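Side-chain contact in laccase (Uncultured bacterium, PDB 4F7K), which probably oxidises phenolic and related substrates with dioxygen as the electron acceptor, as a multicopper oxidase of the laccase type: residues H102-N105 against R106-Q110. Residues are numbered along the deposited sequence; the frame is centred on the assembly and turned at random.
Sequences HSHN and RSWEQ
S103 and R106 close a type I beta turn at the end of strand 97-103, and the carbonyl of S103 serves two donors. S103 O accepts R106 N at 3.2 Å from one face of its plane and H102 ND1 at 2.9 Å from the other. The imidazole bond is almost straight (177°) and lies in the ring plane, so it fixes the ring's rotation and directs NE2 to the opposite side, where it pairs with H62 ND1. The hydroxyl of S103 is spent within the turn: OG donates to N105 OD1, 2.8 Å away, nearly in line with the amide C=O.

N105 is gripped at both ends. Its backbone O takes W108 N at 3.0 Å and, weakly, E109 N at 3.0 Å, drawing the following residues back over the turn. With CG lodged between backbone N and carbonyl carbon (chi1 61°), the amide reaches S103 OG with OD1 and lies against E109 CG with ND2. N105 ND2 also meets one water at 3.3 Å, which in turn donates to E109 OE2 at 2.9 Å. CA and CB of N105 lie over one face of the W108 indole, CA making a CH-pi contact with the six-membered ring. The same indole turns its edge toward the face of the H104 ring in an offset edge-to-face contact, the planes 86° apart.

R106 runs extended past H102 CB, and its guanidinium leaves the turn to bond V191 O and K113 O. The side chain of the next residue, S107, touches H399 and H401 of strand 395-402. The HSH sequence matches a His-X-His motif that in related multicopper oxidases supplies ligands of the trinuclear copper cluster. Backbone and side-chain bonds thus settle the orientation of H102, while W108 borders one side of H104, consistent with a preorganised copper site.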
loop_
_atom_site.group_PDB
_atom_site.type_symbol
_atom_site.label_atom_id
_atom_site.label_comp_id
_atom_site.label_asym_id
_atom_site.label_seq_id
_atom_site.Cartn_x
_atom_site.Cartn_y
_atom_site.Cartn_z
ATOM N N HIS A 102 2.095 2.941 7.997
ATOM C CA HIS A 102 0.904 3.576 8.518
ATOM C C HIS A 102 0.757 3.243 9.998
ATOM O O HIS A 102 1.313 2.249 10.463
ATOM C CB HIS A 102 -0.343 3.193 7.686
ATOM C CG HIS A 102 -0.538 1.714 7.565
ATOM N ND1 HIS A 102 -0.996 0.938 8.607
ATOM C CD2 HIS A 102 -0.277 0.859 6.549
ATOM C CE1 HIS A 102 -1.045 -0.325 8.232
ATOM N NE2 HIS A 102 -0.620 -0.402 6.986
ATOM N N SER A 103 0.035 4.057 10.749
ATOM C CA SER A 103 -0.245 3.677 12.118
ATOM C C SER A 103 -0.878 2.275 12.132
ATOM O O SER A 103 -1.624 1.894 11.222
ATOM C CB SER A 103 -1.120 4.707 12.845
ATOM O OG SER A 103 -2.511 4.439 12.659
ATOM N N HIS A 104 -0.562 1.520 13.171
ATOM C CA HIS A 104 -0.996 0.119 13.287
ATOM C C HIS A 104 -2.513 -0.045 13.312
ATOM O O HIS A 104 -3.020 -1.121 12.990
ATOM C CB HIS A 104 -0.433 -0.496 14.574
ATOM C CG HIS A 104 -1.245 -0.170 15.786
ATOM N ND1 HIS A 104 -1.252 1.095 16.363
ATOM C CD2 HIS A 104 -2.132 -0.915 16.487
ATOM C CE1 HIS A 104 -2.082 1.094 17.395
ATOM N NE2 HIS A 104 -2.618 -0.115 17.497
ATOM N N ASN A 105 -3.231 0.998 13.739
ATOM C CA ASN A 105 -4.675 0.917 13.883
ATOM C C ASN A 105 -5.453 1.684 12.802
ATOM O O ASN A 105 -6.666 1.901 12.933
ATOM C CB ASN A 105 -5.098 1.391 15.284
ATOM C CG ASN A 105 -4.729 2.829 15.554
ATOM O OD1 ASN A 105 -4.144 3.523 14.706
ATOM N ND2 ASN A 105 -5.045 3.283 16.755
ATOM N N ARG A 106 -4.768 2.050 11.724
ATOM C CA ARG A 106 -5.371 2.886 10.684
ATOM C C ARG A 106 -6.687 2.356 10.052
ATOM O O ARG A 106 -7.597 3.154 9.662
ATOM C CB ARG A 106 -4.339 3.243 9.608
ATOM C CG ARG A 106 -4.837 4.366 8.717
ATOM C CD ARG A 106 -3.808 4.926 7.748
ATOM N NE ARG A 106 -4.501 5.847 6.839
ATOM C CZ ARG A 106 -4.861 5.504 5.606
ATOM N NH1 ARG A 106 -4.521 4.298 5.139
ATOM N NH2 ARG A 106 -5.531 6.355 4.822
ATOM N N SER A 107 -6.830 1.036 10.036
ATOM C CA SER A 107 -7.983 0.398 9.390
ATOM C C SER A 107 -9.224 0.489 10.211
ATOM O O SER A 107 -10.318 0.280 9.696
ATOM C CB SER A 107 -7.700 -1.067 9.099
ATOM O OG SER A 107 -6.799 -1.151 8.028
ATOM N N TRP A 108 -9.073 0.804 11.491
ATOM C CA TRP A 108 -10.247 0.874 12.351
ATOM C C TRP A 108 -10.337 2.134 13.217
ATOM O O TRP A 108 -11.250 2.262 14.025
ATOM C CB TRP A 108 -10.369 -0.396 13.204
ATOM C CG TRP A 108 -9.390 -0.512 14.338
ATOM C CD1 TRP A 108 -9.532 0.004 15.597
ATOM C CD2 TRP A 108 -8.132 -1.200 14.327
ATOM N NE1 TRP A 108 -8.431 -0.297 16.365
ATOM C CE2 TRP A 108 -7.558 -1.039 15.614
ATOM C CE3 TRP A 108 -7.421 -1.921 13.351
ATOM C CZ2 TRP A 108 -6.330 -1.596 15.960
ATOM C CZ3 TRP A 108 -6.187 -2.485 13.697
ATOM C CH2 TRP A 108 -5.654 -2.315 14.987
ATOM N N GLU A 109 -9.403 3.062 13.058
ATOM C CA GLU A 109 -9.502 4.318 13.783
ATOM C C GLU A 109 -9.521 5.483 12.809
ATOM O O GLU A 109 -8.496 5.792 12.186
ATOM C CB GLU A 109 -8.316 4.508 14.752
ATOM C CG GLU A 109 -8.281 3.516 15.912
ATOM C CD GLU A 109 -9.345 3.729 17.016
ATOM O OE1 GLU A 109 -10.135 4.720 16.984
ATOM O OE2 GLU A 109 -9.371 2.877 17.937
ATOM N N GLN A 110 -10.671 6.151 12.757
ATOM C CA GLN A 110 -10.898 7.295 11.895
ATOM C C GLN A 110 -9.888 8.422 12.151
ATOM O O GLN A 110 -9.442 9.011 11.199
ATOM C CB GLN A 110 -12.358 7.805 12.014
ATOM C CG GLN A 110 -12.726 9.071 11.142
ATOM C CD GLN A 110 -12.532 8.861 9.624
ATOM O OE1 GLN A 110 -13.345 8.196 8.961
ATOM N NE2 GLN A 110 -11.459 9.441 9.075
HETATM O O HOH W 1 -6.869 1.738 18.999
#